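Local coordinates for uncharacterized protein BT_3980 with actin-like ATPase fold (Bacteroides thetaiotaomicron VPI-5482, PDB 3HRG) that is of unknown function but has an actin-like ATPase fold, which hints at, without establishing, a role in nucleotide binding, at residues S8-L13 and N28-N33; I81-F86 and K114-I119; E92-H97 and V118-I123; D170-Y175 and F188-T193. All blocks are in the same frame, centred on the assembly; numbering follows the deposited sequence.

Contact 1 of 4, residues S8-L13 and N28-N33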
loop_
_atom_site.group_PDB
_atom_site.type_symbol
_atom_site.label_atom_id
_atom_site.label_comp_id
_atom_site.label_asym_id
_atom_site.label_seq_id
_atom_site.Cartn_x
_atom_site.Cartn_y
_atom_site.Cartn_z
ATOM N N SER A 8 12.180 -16.113 -16.895
ATOM C CA SER A 8 11.635 -15.749 -15.580
ATOM C C SER A 8 12.654 -15.718 -14.434
ATOM O O SER A 8 12.511 -14.881 -13.518
ATOM C CB SER A 8 10.481 -16.678 -15.182
ATOM O OG SER A 8 10.953 -18.002 -15.044
ATOM N N LYS A 9 13.678 -16.578 -14.495
ATOM C CA LYS A 9 14.727 -16.621 -13.459
ATOM C C LYS A 9 15.545 -15.335 -13.343
ATOM O O LYS A 9 16.279 -15.167 -12.356
ATOM C CB LYS A 9 15.651 -17.836 -13.630
ATOM C CG LYS A 9 14.926 -19.136 -13.277
ATOM C CD LYS A 9 15.784 -20.385 -13.384
ATOM C CE LYS A 9 16.069 -20.742 -14.839
ATOM N NZ LYS A 9 14.799 -21.109 -15.546
ATOM N N GLN A 10 15.458 -14.460 -14.343
ATOM C CA GLN A 10 16.081 -13.134 -14.258
ATOM C C GLN A 10 15.133 -12.012 -13.821
ATOM O O GLN A 10 15.574 -10.885 -13.611
ATOM C CB GLN A 10 16.652 -12.754 -15.619
ATOM C CG GLN A 10 17.922 -13.509 -15.933
ATOM C CD GLN A 10 18.491 -13.107 -17.257
ATOM O OE1 GLN A 10 17.825 -13.277 -18.294
ATOM N NE2 GLN A 10 19.748 -12.582 -17.246
ATOM N N TYR A 11 13.845 -12.326 -13.686
ATOM C CA TYR A 11 12.823 -11.327 -13.460
ATOM C C TYR A 11 12.249 -11.326 -12.042
ATOM O O TYR A 11 12.411 -12.287 -11.288
ATOM C CB TYR A 11 11.693 -11.461 -14.479
ATOM C CG TYR A 11 12.094 -11.496 -15.940
ATOM C CD1 TYR A 11 13.247 -10.866 -16.410
ATOM C CD2 TYR A 11 11.264 -12.091 -16.873
ATOM C CE1 TYR A 11 13.588 -10.899 -17.781
ATOM C CE2 TYR A 11 11.581 -12.111 -18.252
ATOM C CZ TYR A 11 12.744 -11.505 -18.693
ATOM O OH TYR A 11 13.068 -11.545 -20.047
ATOM N N THR A 12 11.596 -10.210 -11.732
ATOM C CA THR A 12 11.012 -9.981 -10.419
ATOM C C THR A 12 9.501 -10.029 -10.548
ATOM O O THR A 12 8.937 -9.340 -11.385
ATOM C CB THR A 12 11.468 -8.618 -9.828
ATOM O OG1 THR A 12 12.874 -8.634 -9.617
ATOM C CG2 THR A 12 10.788 -8.307 -8.465
ATOM N N LEU A 13 8.865 -10.863 -9.737
ATOM C CA LEU A 13 7.413 -10.960 -9.674
ATOM C C LEU A 13 6.950 -10.143 -8.477
ATOM O O LEU A 13 7.446 -10.360 -7.383
ATOM C CB LEU A 13 6.986 -12.396 -9.427
ATOM C CG LEU A 13 5.493 -12.713 -9.238
ATOM C CD1 LEU A 13 4.736 -12.318 -10.509
ATOM C CD2 LEU A 13 5.303 -14.180 -8.869
ATOM N N ASN A 28 11.498 -6.704 -15.609
ATOM C CA ASN A 28 12.689 -7.158 -16.314
ATOM C C ASN A 28 13.775 -6.124 -16.080
ATOM O O ASN A 28 13.683 -5.046 -16.628
ATOM C CB ASN A 28 12.386 -7.303 -17.818
ATOM C CG ASN A 28 13.592 -7.765 -18.637
ATOM O OD1 ASN A 28 14.725 -7.750 -18.156
ATOM N ND2 ASN A 28 13.354 -8.153 -19.882
ATOM N N PRO A 29 14.796 -6.433 -15.253
ATOM C CA PRO A 29 15.872 -5.433 -15.047
ATOM C C PRO A 29 16.888 -5.396 -16.179
ATOM O O PRO A 29 17.642 -4.439 -16.265
ATOM C CB PRO A 29 16.593 -5.935 -13.791
ATOM C CG PRO A 29 16.461 -7.425 -13.880
ATOM C CD PRO A 29 15.065 -7.670 -14.495
ATOM N N ILE A 30 16.918 -6.435 -17.022
ATOM C CA ILE A 30 17.888 -6.530 -18.121
ATOM C C ILE A 30 17.589 -5.463 -19.167
ATOM O O ILE A 30 18.479 -4.700 -19.532
ATOM C CB ILE A 30 17.927 -7.961 -18.772
ATOM C CG1 ILE A 30 18.235 -9.055 -17.732
ATOM C CG2 ILE A 30 18.955 -8.003 -19.848
ATOM C CD1 ILE A 30 19.533 -8.836 -16.897
ATOM N N ASN A 31 16.355 -5.400 -19.658
ATOM C CA ASN A 31 15.992 -4.357 -20.627
ATOM C C ASN A 31 15.260 -3.195 -19.941
ATOM O O ASN A 31 14.889 -2.227 -20.604
ATOM C CB ASN A 31 15.162 -4.922 -21.766
ATOM C CG ASN A 31 13.795 -5.312 -21.327
ATOM O OD1 ASN A 31 13.389 -4.985 -20.211
ATOM N ND2 ASN A 31 13.061 -6.003 -22.193
ATOM N N ASP A 32 15.053 -3.300 -18.626
ATOM C CA ASP A 32 14.418 -2.245 -17.811
ATOM C C ASP A 32 12.984 -1.863 -18.230
ATOM O O ASP A 32 12.757 -0.797 -18.814
ATOM C CB ASP A 32 15.308 -0.995 -17.711
ATOM C CG ASP A 32 14.816 -0.001 -16.652
ATOM O OD1 ASP A 32 14.093 -0.396 -15.703
ATOM O OD2 ASP A 32 15.178 1.183 -16.751
ATOM N N ASN A 33 12.043 -2.761 -17.941
ATOM C CA ASN A 33 10.609 -2.548 -18.211
ATOM C C ASN A 33 9.727 -3.479 -17.367
ATOM O O ASN A 33 10.201 -4.528 -16.904
ATOM C CB ASN A 33 10.257 -2.639 -19.717
ATOM C CG ASN A 33 10.684 -3.946 -20.380
ATOM O OD1 ASN A 33 10.561 -5.040 -19.824
ATOM N ND2 ASN A 33 11.137 -3.834 -21.622
HETATM O O HOH W 1 15.492 -10.385 -20.857
#

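Contact 2 of 4, residues I81-F86 and K114-I119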
loop_
_atom_site.group_PDB
_atom_site.type_symbol
_atom_site.label_atom_id
_atom_site.label_comp_id
_atom_site.label_asym_id
_atom_site.label_seq_id
_atom_site.Cartn_x
_atom_site.Cartn_y
_atom_site.Cartn_z
ATOM N N ILE A 81 6.000 3.705 13.147
ATOM C CA ILE A 81 6.748 4.183 14.307
ATOM C C ILE A 81 8.090 4.759 13.814
ATOM O O ILE A 81 8.728 4.224 12.903
ATOM C CB ILE A 81 6.945 3.103 15.406
ATOM C CG1 ILE A 81 7.445 3.746 16.714
ATOM C CG2 ILE A 81 7.850 1.996 14.928
ATOM C CD1 ILE A 81 7.794 2.716 17.753
ATOM N N PRO A 82 8.490 5.920 14.369
ATOM C CA PRO A 82 9.759 6.457 13.904
ATOM C C PRO A 82 10.865 5.466 14.230
ATOM O O PRO A 82 10.775 4.784 15.246
ATOM C CB PRO A 82 9.921 7.741 14.718
ATOM C CG PRO A 82 8.558 8.151 15.039
ATOM C CD PRO A 82 7.714 6.940 15.108
ATOM N N LEU A 83 11.882 5.383 13.384
ATOM C CA LEU A 83 12.986 4.421 13.576
ATOM C C LEU A 83 13.672 4.583 14.923
ATOM O O LEU A 83 13.974 3.590 15.605
ATOM C CB LEU A 83 14.011 4.529 12.434
ATOM C CG LEU A 83 15.230 3.592 12.476
ATOM C CD1 LEU A 83 14.804 2.137 12.449
ATOM C CD2 LEU A 83 16.172 3.866 11.315
ATOM N N GLU A 84 13.864 5.827 15.344
ATOM C CA GLU A 84 14.528 6.072 16.620
ATOM C C GLU A 84 13.705 5.582 17.826
ATOM O O GLU A 84 14.257 5.467 18.919
ATOM C CB GLU A 84 14.904 7.545 16.749
ATOM C CG GLU A 84 13.734 8.433 16.967
ATOM C CD GLU A 84 14.048 9.904 16.855
ATOM O OE1 GLU A 84 15.242 10.310 16.874
ATOM O OE2 GLU A 84 13.042 10.650 16.742
ATOM N N LEU A 85 12.398 5.361 17.637
ATOM C CA LEU A 85 11.522 4.831 18.674
ATOM C C LEU A 85 11.232 3.338 18.513
ATOM O O LEU A 85 10.538 2.758 19.344
ATOM C CB LEU A 85 10.193 5.603 18.699
ATOM C CG LEU A 85 10.258 7.048 19.209
ATOM C CD1 LEU A 85 8.918 7.730 19.023
ATOM C CD2 LEU A 85 10.697 7.046 20.660
ATOM N N PHE A 86 11.754 2.708 17.462
ATOM C CA PHE A 86 11.492 1.318 17.203
ATOM C C PHE A 86 12.523 0.340 17.773
ATOM O O PHE A 86 13.717 0.549 17.620
ATOM C CB PHE A 86 11.460 1.083 15.694
ATOM C CG PHE A 86 11.228 -0.355 15.325
ATOM C CD1 PHE A 86 9.978 -0.928 15.509
ATOM C CD2 PHE A 86 12.243 -1.128 14.775
ATOM C CE1 PHE A 86 9.746 -2.285 15.162
ATOM C CE2 PHE A 86 12.020 -2.449 14.434
ATOM C CZ PHE A 86 10.779 -3.027 14.636
ATOM N N LYS A 114 15.978 5.251 4.667
ATOM C CA LYS A 114 16.001 6.589 4.068
ATOM C C LYS A 114 14.967 7.560 4.689
ATOM O O LYS A 114 15.266 8.746 4.845
ATOM C CB LYS A 114 15.757 6.472 2.551
ATOM N N ASN A 115 13.796 7.055 5.089
ATOM C CA ASN A 115 12.729 7.888 5.692
ATOM C C ASN A 115 12.692 7.889 7.219
ATOM O O ASN A 115 11.817 8.515 7.813
ATOM C CB ASN A 115 11.379 7.423 5.159
ATOM C CG ASN A 115 11.311 7.485 3.651
ATOM O OD1 ASN A 115 11.490 6.473 2.976
ATOM N ND2 ASN A 115 11.158 8.674 3.117
ATOM N N ASN A 116 13.605 7.161 7.858
ATOM C CA ASN A 116 13.643 7.056 9.324
ATOM C C ASN A 116 12.335 6.608 9.979
ATOM O O ASN A 116 11.928 7.118 11.044
ATOM C CB ASN A 116 14.170 8.359 9.930
ATOM C CG ASN A 116 15.620 8.561 9.618
ATOM O OD1 ASN A 116 16.471 7.783 10.072
ATOM N ND2 ASN A 116 15.934 9.605 8.863
ATOM N N VAL A 117 11.669 5.650 9.344
ATOM C CA VAL A 117 10.471 5.101 9.927
ATOM C C VAL A 117 10.396 3.599 9.727
ATOM O O VAL A 117 11.120 3.008 8.883
ATOM C CB VAL A 117 9.163 5.716 9.361
ATOM C CG1 VAL A 117 9.100 7.254 9.513
ATOM C CG2 VAL A 117 8.974 5.338 7.921
ATOM N N VAL A 118 9.524 2.987 10.516
ATOM C CA VAL A 118 9.249 1.550 10.426
ATOM C C VAL A 118 7.782 1.361 10.309
ATOM O O VAL A 118 7.025 2.042 10.978
ATOM C CB VAL A 118 9.745 0.827 11.681
ATOM C CG1 VAL A 118 9.383 -0.711 11.651
ATOM C CG2 VAL A 118 11.213 1.047 11.841
ATOM N N ILE A 119 7.362 0.428 9.457
ATOM C CA ILE A 119 5.972 0.075 9.299
ATOM C C ILE A 119 5.843 -1.363 9.830
ATOM O O ILE A 119 6.514 -2.271 9.316
ATOM C CB ILE A 119 5.524 0.095 7.830
ATOM C CG1 ILE A 119 5.652 1.516 7.236
ATOM C CG2 ILE A 119 4.048 -0.443 7.695
ATOM C CD1 ILE A 119 4.697 2.523 7.847
HETATM O O HOH W 2 13.703 8.041 13.647
#

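Contact 3 of 4, residues E92-H97 and V118-I123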
loop_
_atom_site.group_PDB
_atom_site.type_symbol
_atom_site.label_atom_id
_atom_site.label_comp_id
_atom_site.label_asym_id
_atom_site.label_seq_id
_atom_site.Cartn_x
_atom_site.Cartn_y
_atom_site.Cartn_z
ATOM N N GLU A 92 5.472 -6.447 18.221
ATOM C CA GLU A 92 4.142 -7.047 18.434
ATOM C C GLU A 92 3.328 -6.278 19.503
ATOM O O GLU A 92 2.110 -6.074 19.350
ATOM C CB GLU A 92 4.249 -8.523 18.850
ATOM C CG GLU A 92 2.936 -9.281 18.651
ATOM C CD GLU A 92 2.747 -10.482 19.567
ATOM O OE1 GLU A 92 3.637 -10.791 20.399
ATOM O OE2 GLU A 92 1.673 -11.122 19.464
ATOM N N LEU A 93 3.997 -5.892 20.594
ATOM C CA LEU A 93 3.345 -5.121 21.672
ATOM C C LEU A 93 2.783 -3.805 21.121
ATOM O O LEU A 93 1.646 -3.450 21.414
ATOM C CB LEU A 93 4.294 -4.816 22.825
ATOM C CG LEU A 93 4.769 -5.978 23.713
ATOM C CD1 LEU A 93 5.744 -5.489 24.767
ATOM C CD2 LEU A 93 3.594 -6.651 24.399
ATOM N N LEU A 94 3.599 -3.097 20.345
ATOM C CA LEU A 94 3.211 -1.841 19.709
ATOM C C LEU A 94 2.015 -2.037 18.790
ATOM O O LEU A 94 1.040 -1.270 18.805
ATOM C CB LEU A 94 4.375 -1.299 18.879
ATOM C CG LEU A 94 5.579 -0.675 19.600
ATOM C CD1 LEU A 94 6.820 -0.572 18.701
ATOM C CD2 LEU A 94 5.180 0.675 20.141
ATOM N N PHE A 95 2.099 -3.075 17.965
ATOM C CA PHE A 95 1.035 -3.371 17.023
ATOM C C PHE A 95 -0.299 -3.641 17.713
ATOM O O PHE A 95 -1.339 -3.060 17.323
ATOM C CB PHE A 95 1.461 -4.548 16.145
ATOM C CG PHE A 95 0.493 -4.859 15.029
ATOM C CD1 PHE A 95 0.512 -4.123 13.857
ATOM C CD2 PHE A 95 -0.440 -5.874 15.160
ATOM C CE1 PHE A 95 -0.360 -4.427 12.811
ATOM C CE2 PHE A 95 -1.320 -6.163 14.141
ATOM C CZ PHE A 95 -1.273 -5.428 12.947
ATOM N N TYR A 96 -0.281 -4.501 18.726
ATOM C CA TYR A 96 -1.519 -4.842 19.470
ATOM C C TYR A 96 -2.039 -3.773 20.460
ATOM O O TYR A 96 -3.127 -3.952 21.010
ATOM C CB TYR A 96 -1.490 -6.292 20.020
ATOM C CG TYR A 96 -1.512 -7.281 18.852
ATOM C CD1 TYR A 96 -2.602 -7.323 17.955
ATOM C CD2 TYR A 96 -0.473 -8.154 18.636
ATOM C CE1 TYR A 96 -2.628 -8.202 16.888
ATOM C CE2 TYR A 96 -0.494 -9.064 17.548
ATOM C CZ TYR A 96 -1.578 -9.067 16.676
ATOM O OH TYR A 96 -1.637 -9.949 15.591
ATOM N N HIS A 97 -1.250 -2.722 20.702
ATOM C CA HIS A 97 -1.730 -1.550 21.441
ATOM C C HIS A 97 -2.435 -0.572 20.438
ATOM O O HIS A 97 -3.012 0.427 20.833
ATOM C CB HIS A 97 -0.637 -0.874 22.285
ATOM C CG HIS A 97 -0.446 -1.510 23.630
ATOM N ND1 HIS A 97 -1.384 -1.394 24.635
ATOM C CD2 HIS A 97 0.577 -2.232 24.151
ATOM C CE1 HIS A 97 -0.960 -2.049 25.704
ATOM N NE2 HIS A 97 0.230 -2.561 25.438
ATOM N N VAL A 118 9.524 2.987 10.516
ATOM C CA VAL A 118 9.249 1.550 10.426
ATOM C C VAL A 118 7.782 1.361 10.309
ATOM O O VAL A 118 7.025 2.042 10.978
ATOM C CB VAL A 118 9.745 0.827 11.681
ATOM C CG1 VAL A 118 9.383 -0.711 11.651
ATOM C CG2 VAL A 118 11.213 1.047 11.841
ATOM N N ILE A 119 7.362 0.428 9.457
ATOM C CA ILE A 119 5.972 0.075 9.299
ATOM C C ILE A 119 5.843 -1.363 9.830
ATOM O O ILE A 119 6.514 -2.271 9.316
ATOM C CB ILE A 119 5.524 0.095 7.830
ATOM C CG1 ILE A 119 5.652 1.516 7.236
ATOM C CG2 ILE A 119 4.048 -0.443 7.695
ATOM C CD1 ILE A 119 4.697 2.523 7.847
ATOM N N ILE A 120 5.035 -1.527 10.889
ATOM C CA ILE A 120 4.729 -2.805 11.522
ATOM C C ILE A 120 3.373 -3.192 10.942
ATOM O O ILE A 120 2.473 -2.363 10.913
ATOM C CB ILE A 120 4.674 -2.709 13.042
ATOM C CG1 ILE A 120 5.941 -2.061 13.623
ATOM C CG2 ILE A 120 4.473 -4.096 13.616
ATOM C CD1 ILE A 120 5.822 -1.663 15.155
ATOM N N PHE A 121 3.242 -4.421 10.428
ATOM C CA PHE A 121 2.023 -4.817 9.709
ATOM C C PHE A 121 1.642 -6.287 9.937
ATOM O O PHE A 121 2.472 -7.144 10.175
ATOM C CB PHE A 121 2.166 -4.508 8.197
ATOM C CG PHE A 121 3.189 -5.351 7.465
ATOM C CD1 PHE A 121 4.540 -5.011 7.471
ATOM C CD2 PHE A 121 2.802 -6.484 6.750
ATOM C CE1 PHE A 121 5.489 -5.784 6.790
ATOM C CE2 PHE A 121 3.748 -7.256 6.071
ATOM C CZ PHE A 121 5.093 -6.891 6.087
ATOM N N GLY A 122 0.352 -6.549 9.853
ATOM C CA GLY A 122 -0.148 -7.890 10.060
ATOM C C GLY A 122 -0.397 -8.586 8.737
ATOM O O GLY A 122 -0.689 -7.944 7.723
ATOM N N ILE A 123 -0.270 -9.898 8.754
ATOM C CA ILE A 123 -0.593 -10.704 7.591
ATOM C C ILE A 123 -1.290 -11.965 8.101
ATOM O O ILE A 123 -0.913 -12.533 9.148
ATOM C CB ILE A 123 0.661 -11.045 6.749
ATOM C CG1 ILE A 123 0.284 -11.796 5.455
ATOM C CG2 ILE A 123 1.663 -11.885 7.568
ATOM C CD1 ILE A 123 1.509 -12.106 4.580
#

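Contact 4 of 4, residues D170-Y175 and F188-T193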
loop_
_atom_site.group_PDB
_atom_site.type_symbol
_atom_site.label_atom_id
_atom_site.label_comp_id
_atom_site.label_asym_id
_atom_site.label_seq_id
_atom_site.Cartn_x
_atom_site.Cartn_y
_atom_site.Cartn_z
ATOM N N ASP A 170 -12.886 -0.384 1.154
ATOM C CA ASP A 170 -13.357 -0.317 2.554
ATOM C C ASP A 170 -12.457 0.501 3.510
ATOM O O ASP A 170 -12.663 0.490 4.724
ATOM C CB ASP A 170 -13.587 -1.753 3.063
ATOM C CG ASP A 170 -14.659 -2.499 2.266
ATOM O OD1 ASP A 170 -15.569 -1.854 1.685
ATOM O OD2 ASP A 170 -14.612 -3.746 2.229
ATOM N N ALA A 171 -11.510 1.263 2.961
ATOM C CA ALA A 171 -10.630 2.061 3.774
ATOM C C ALA A 171 -9.914 3.135 2.987
ATOM O O ALA A 171 -9.795 3.043 1.768
ATOM C CB ALA A 171 -9.581 1.161 4.464
ATOM N N ILE A 172 -9.432 4.130 3.709
ATOM C CA ILE A 172 -8.632 5.209 3.136
ATOM C C ILE A 172 -7.290 5.209 3.917
ATOM O O ILE A 172 -7.293 5.135 5.155
ATOM C CB ILE A 172 -9.392 6.541 3.167
ATOM C CG1 ILE A 172 -8.711 7.579 2.266
ATOM C CG2 ILE A 172 -9.622 7.019 4.646
ATOM C CD1 ILE A 172 -9.603 8.775 1.932
ATOM N N ASP A 173 -6.178 5.153 3.186
ATOM C CA ASP A 173 -4.822 5.160 3.744
ATOM C C ASP A 173 -4.317 6.582 3.557
ATOM O O ASP A 173 -4.351 7.104 2.423
ATOM C CB ASP A 173 -3.913 4.136 3.020
ATOM C CG ASP A 173 -4.459 2.699 3.057
ATOM O OD1 ASP A 173 -5.190 2.352 4.001
ATOM O OD2 ASP A 173 -4.179 1.899 2.110
ATOM N N ILE A 174 -3.919 7.229 4.651
ATOM C CA ILE A 174 -3.497 8.629 4.636
ATOM C C ILE A 174 -2.031 8.754 5.036
ATOM O O ILE A 174 -1.624 8.232 6.082
ATOM C CB ILE A 174 -4.378 9.486 5.535
ATOM C CG1 ILE A 174 -5.850 9.365 5.128
ATOM C CG2 ILE A 174 -3.918 10.965 5.534
ATOM C CD1 ILE A 174 -6.815 10.143 6.007
ATOM N N TYR A 175 -1.275 9.473 4.207
ATOM C CA TYR A 175 0.173 9.673 4.362
ATOM C C TYR A 175 0.454 11.169 4.234
ATOM O O TYR A 175 0.236 11.768 3.165
ATOM C CB TYR A 175 0.948 8.903 3.306
ATOM C CG TYR A 175 0.545 7.448 3.222
ATOM C CD1 TYR A 175 1.051 6.506 4.115
ATOM C CD2 TYR A 175 -0.380 7.026 2.275
ATOM C CE1 TYR A 175 0.668 5.142 4.047
ATOM C CE2 TYR A 175 -0.750 5.658 2.167
ATOM C CZ TYR A 175 -0.239 4.742 3.075
ATOM O OH TYR A 175 -0.629 3.424 3.010
ATOM N N PHE A 188 -8.032 4.294 7.867
ATOM C CA PHE A 188 -9.336 4.374 8.521
ATOM C C PHE A 188 -10.380 3.629 7.710
ATOM O O PHE A 188 -10.493 3.799 6.473
ATOM C CB PHE A 188 -9.762 5.838 8.676
ATOM C CG PHE A 188 -8.728 6.722 9.336
ATOM C CD1 PHE A 188 -7.687 7.280 8.594
ATOM C CD2 PHE A 188 -8.798 7.008 10.703
ATOM C CE1 PHE A 188 -6.715 8.115 9.202
ATOM C CE2 PHE A 188 -7.834 7.837 11.319
ATOM C CZ PHE A 188 -6.792 8.391 10.563
ATOM N N GLU A 189 -11.174 2.836 8.417
ATOM C CA GLU A 189 -12.227 2.065 7.809
ATOM C C GLU A 189 -13.321 3.031 7.371
ATOM O O GLU A 189 -13.794 3.863 8.165
ATOM C CB GLU A 189 -12.794 1.058 8.792
ATOM C CG GLU A 189 -13.805 0.102 8.174
ATOM C CD GLU A 189 -14.198 -1.053 9.082
ATOM O OE1 GLU A 189 -13.620 -1.219 10.190
ATOM O OE2 GLU A 189 -15.095 -1.807 8.665
ATOM N N CYS A 190 -13.679 2.956 6.096
ATOM C CA CYS A 190 -14.726 3.773 5.555
ATOM C C CYS A 190 -15.048 3.241 4.178
ATOM O O CYS A 190 -14.156 2.805 3.447
ATOM C CB CYS A 190 -14.390 5.266 5.526
ATOM S SG CYS A 190 -12.892 5.826 4.891
HETATM N N MSE A 191 -16.356 3.255 3.909
HETATM C CA MSE A 191 -17.003 2.697 2.734
HETATM C C MSE A 191 -17.593 3.741 1.766
HETATM O O MSE A 191 -17.748 3.467 0.563
HETATM C CB MSE A 191 -18.230 1.872 3.197
HETATM C CG MSE A 191 -18.263 1.146 4.619
HETATM SE SE MSE A 191 -17.292 -0.531 5.074
HETATM C CE MSE A 191 -15.519 0.182 5.274
ATOM N N GLN A 192 -18.027 4.880 2.316
ATOM C CA GLN A 192 -18.688 5.926 1.574
ATOM C C GLN A 192 -18.153 7.287 1.735
ATOM O O GLN A 192 -17.359 7.573 2.637
ATOM C CB GLN A 192 -20.170 5.852 1.898
ATOM C CG GLN A 192 -20.543 6.041 3.308
ATOM C CD GLN A 192 -21.774 5.268 3.625
ATOM O OE1 GLN A 192 -22.472 4.764 2.733
ATOM N NE2 GLN A 192 -22.035 5.116 4.907
ATOM N N THR A 193 -18.606 8.122 0.810
ATOM C CA THR A 193 -18.142 9.469 0.700
ATOM C C THR A 193 -18.127 10.252 2.015
ATOM O O THR A 193 -17.103 10.851 2.304
ATOM C CB THR A 193 -18.969 10.194 -0.338
ATOM O OG1 THR A 193 -18.971 9.385 -1.529
ATOM C CG2 THR A 193 -18.372 11.510 -0.624
#

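Contact 1 of 4, residues S8-L13 and N28-N33
Tyr-11 and Asn-28 bring their backbones closest, with CA atoms 5.1 Å apart, where a 3-10 turn leading into strand 12-17 runs past the turn between strands 22-28 and 33-40. That turn carries two recognisable motifs: an Asx motif headed by Asn-28, and a G1 beta bulge in which Asp-32 and Asn-33 both face Asn-28. It sits at one end of the mixed five-stranded sheet of order 3-2-1-4-5 found in actin-like ATPases. The Asn-28 amide lies obliquely against the Tyr-11 ring, the two planes 39° apart, with CG 3.2 Å from Tyr-11 CE1; CB makes an off-centre CH-pi contact with the same ring. With CG anti to the backbone N (chi1 179°), the amide is placed so that OD1 accepts from Asn-31 N at 3.2 Å, the donor standing well above the amide plane, and weakly from Ile-30 N. An alanine here would lose the amide, and the turn would probably be left without the acceptor that holds its N-H groups, and the water on Tyr-11 OH without its amide partner. At the exposed margin the Gln-10 side chain crosses Ile-30 at about a right angle, and Pro-29 CD rests 3.4 Å from Gln-10 O. A single water bridges the flat groups, 2.8 Å from Tyr-11 OH in the plane of the ring and accepting from Asn-28 ND2 at 3.2 Å.

Contact 2 of 4, residues I81-F86 and K114-I119
Ile-81 and Val-118 form the hydrogen-bonded pair of an antiparallel strand contact, placed where strand 78-82, an edge of a three-stranded sheet, ends beside the start of the central strand 117-124. Two bonds join the pair: Ile-81 N donates to Val-118 O at 2.9 Å and Val-118 N to Ile-81 O at 2.8 Å, each donor nearly in line with the carbonyl it meets. The next pair, Pro-82 with Val-117, is non-hydrogen-bonded, a position in which a proline costs the ladder no N-H. Leu-83 N then reaches Asn-116 O at 2.9 Å in an almost linear N-H...O bond (179°), although it approaches from above the carbonyl plane. The same oxygen takes a bond from a water that also accepts from Glu-84 N, and there the ladder gives way to the 3-10 turn 83-85.

This small sheet lies in the chain between strands 68-73 and 139-142, neighbours in the larger sheet of the actin-like fold. Where the chain turns from strand 105-112 into 117-124, Asn-116 and Val-117 both face Leu-112, a G1 beta bulge.

The buried side is built round Val-118. Its CG1 stands 3.8 Å from the centroid of the Phe-86 ring, squarely over one face, in a CH-pi contact; chi1 of 176° swings this methyl to the side away from the backbone N, over the ring. The other methyl, CG2, meets Leu-83 CD1 at 3.8 Å and also Phe-86 CG. Tyr-109 of strand 105-112 also packs on Val-118, and its ring meets that of Phe-86.

Contact 3 of 4, residues E92-H97 and V118-I123
Phe-95 and Leu-94 make the apolar part of this contact, both packing on Ile-120. Phe-95 CB lies 4.0 Å from Ile-120 CG2, the two side chains pointing past one another, each toward the other's backbone. Leu-94, in one of two modelled conformers, lies athwart Ile-120, with its CD1 3.8 Å from Ile-120 CD1.

These side chains seat the short helix 91-96 on one face of the three-stranded sheet 78-82, 117-124 and 105-112. Helix segment 92-96 runs at 74° to strand segment 118-123, with the axes 8.8 Å apart at their closest.

The second kind of contact is ring against backbone. Phe-95 turns its CG away from its own backbone N (chi1 -174°), which sends the ring down to the strand: CD1 lies 4.0 Å from Ile-120 O, which sits at the ring edge, and CZ reaches Gly-122 N at 3.7 Å. A CB modelled on Gly-122 would fall about 3.2 Å from Phe-95 CZ, a tight fit. Replacing Phe-95 by a serine would remove the ring, which is likely to open a gap over Gly-122 and leave Ile-120 CG2 without its aromatic neighbour.

Ring against ring, Phe-95 CD2 sits over the centre of one face of Tyr-96, whose OH is hydrogen-bonded to Glu-105.

Contact 4 of 4, residues D170-Y175 and F188-T193
Ile-172 and Phe-188 anchor the regular, tightly packed part of this contact through paired backbone bonds: Phe-188 N donates to Ile-172 O at 2.9 Å and Ile-172 N to Phe-188 O at 3.0 Å. Beside them Ala-171 and Glu-189 form a non-hydrogen-bonded pair, and Ala-171 CA lies 3.2 Å from Phe-188 O in a CA-H...O contact. On the buried side, Ile-172 CG2 presses on Cys-190 SG at 3.5 Å. The sulfur gets there because it stands between the backbone N and the carbonyl carbon (chi1 49°). Further along, the Ile-174 side chain runs crosswise to Phe-188, its CD1 3.8 Å from CE1 of the ring. Tyr-199 of helix 193-206 stacks on Phe-188, and Leu-200 of the same helix touches Ile-172.

The two segments belong to the beta hairpin of strands 171-178 and 181-189, whose second strand is one of the two edge strands of a mixed five-stranded sheet of order 3-2-1-4-5, as expected of the second half of an actin-like fold. Past Glu-189 the regular pairing ends. Cys-190 N still donates to Asp-170 O at 3.0 Å, but from well above the carbonyl plane, and the chain then turns off to Gln-192, at the N-cap position of helix 193-206.

Here the contact is looser and more exposed. Met-191, present as selenomethionine, bends over Asp-170; both have two modelled conformers, and the very short approach of its CE to Asp-170 O is doubtful. Glu-189 reaches outward on the face shared with Ala-171, whose side chain lies about 4 Å from a bound ligand of unknown identity.

In the fold
From the N terminus, contact 1 closes the excursion through strands 12-17 and 22-28, tying the entry of strand 12-17 to the turn before strand 33-40. Contact 2 opens afterwards, on the small three-stranded sheet; its centre lies about 30 Å from that of contact 1. Contact 3 starts inside the loop of contact 2 and ends on the same strand, 117-124, so the two overlap: they share Val-118 and Ile-119, and Phe-86 of one packs on Ile-120 of the other. Contact 4 follows in series, closing a hairpin of the other five-stranded sheet. Its nearest atoms are about 6 Å from contacts 2 and 3, and it lies across the chain's centre from contact 1.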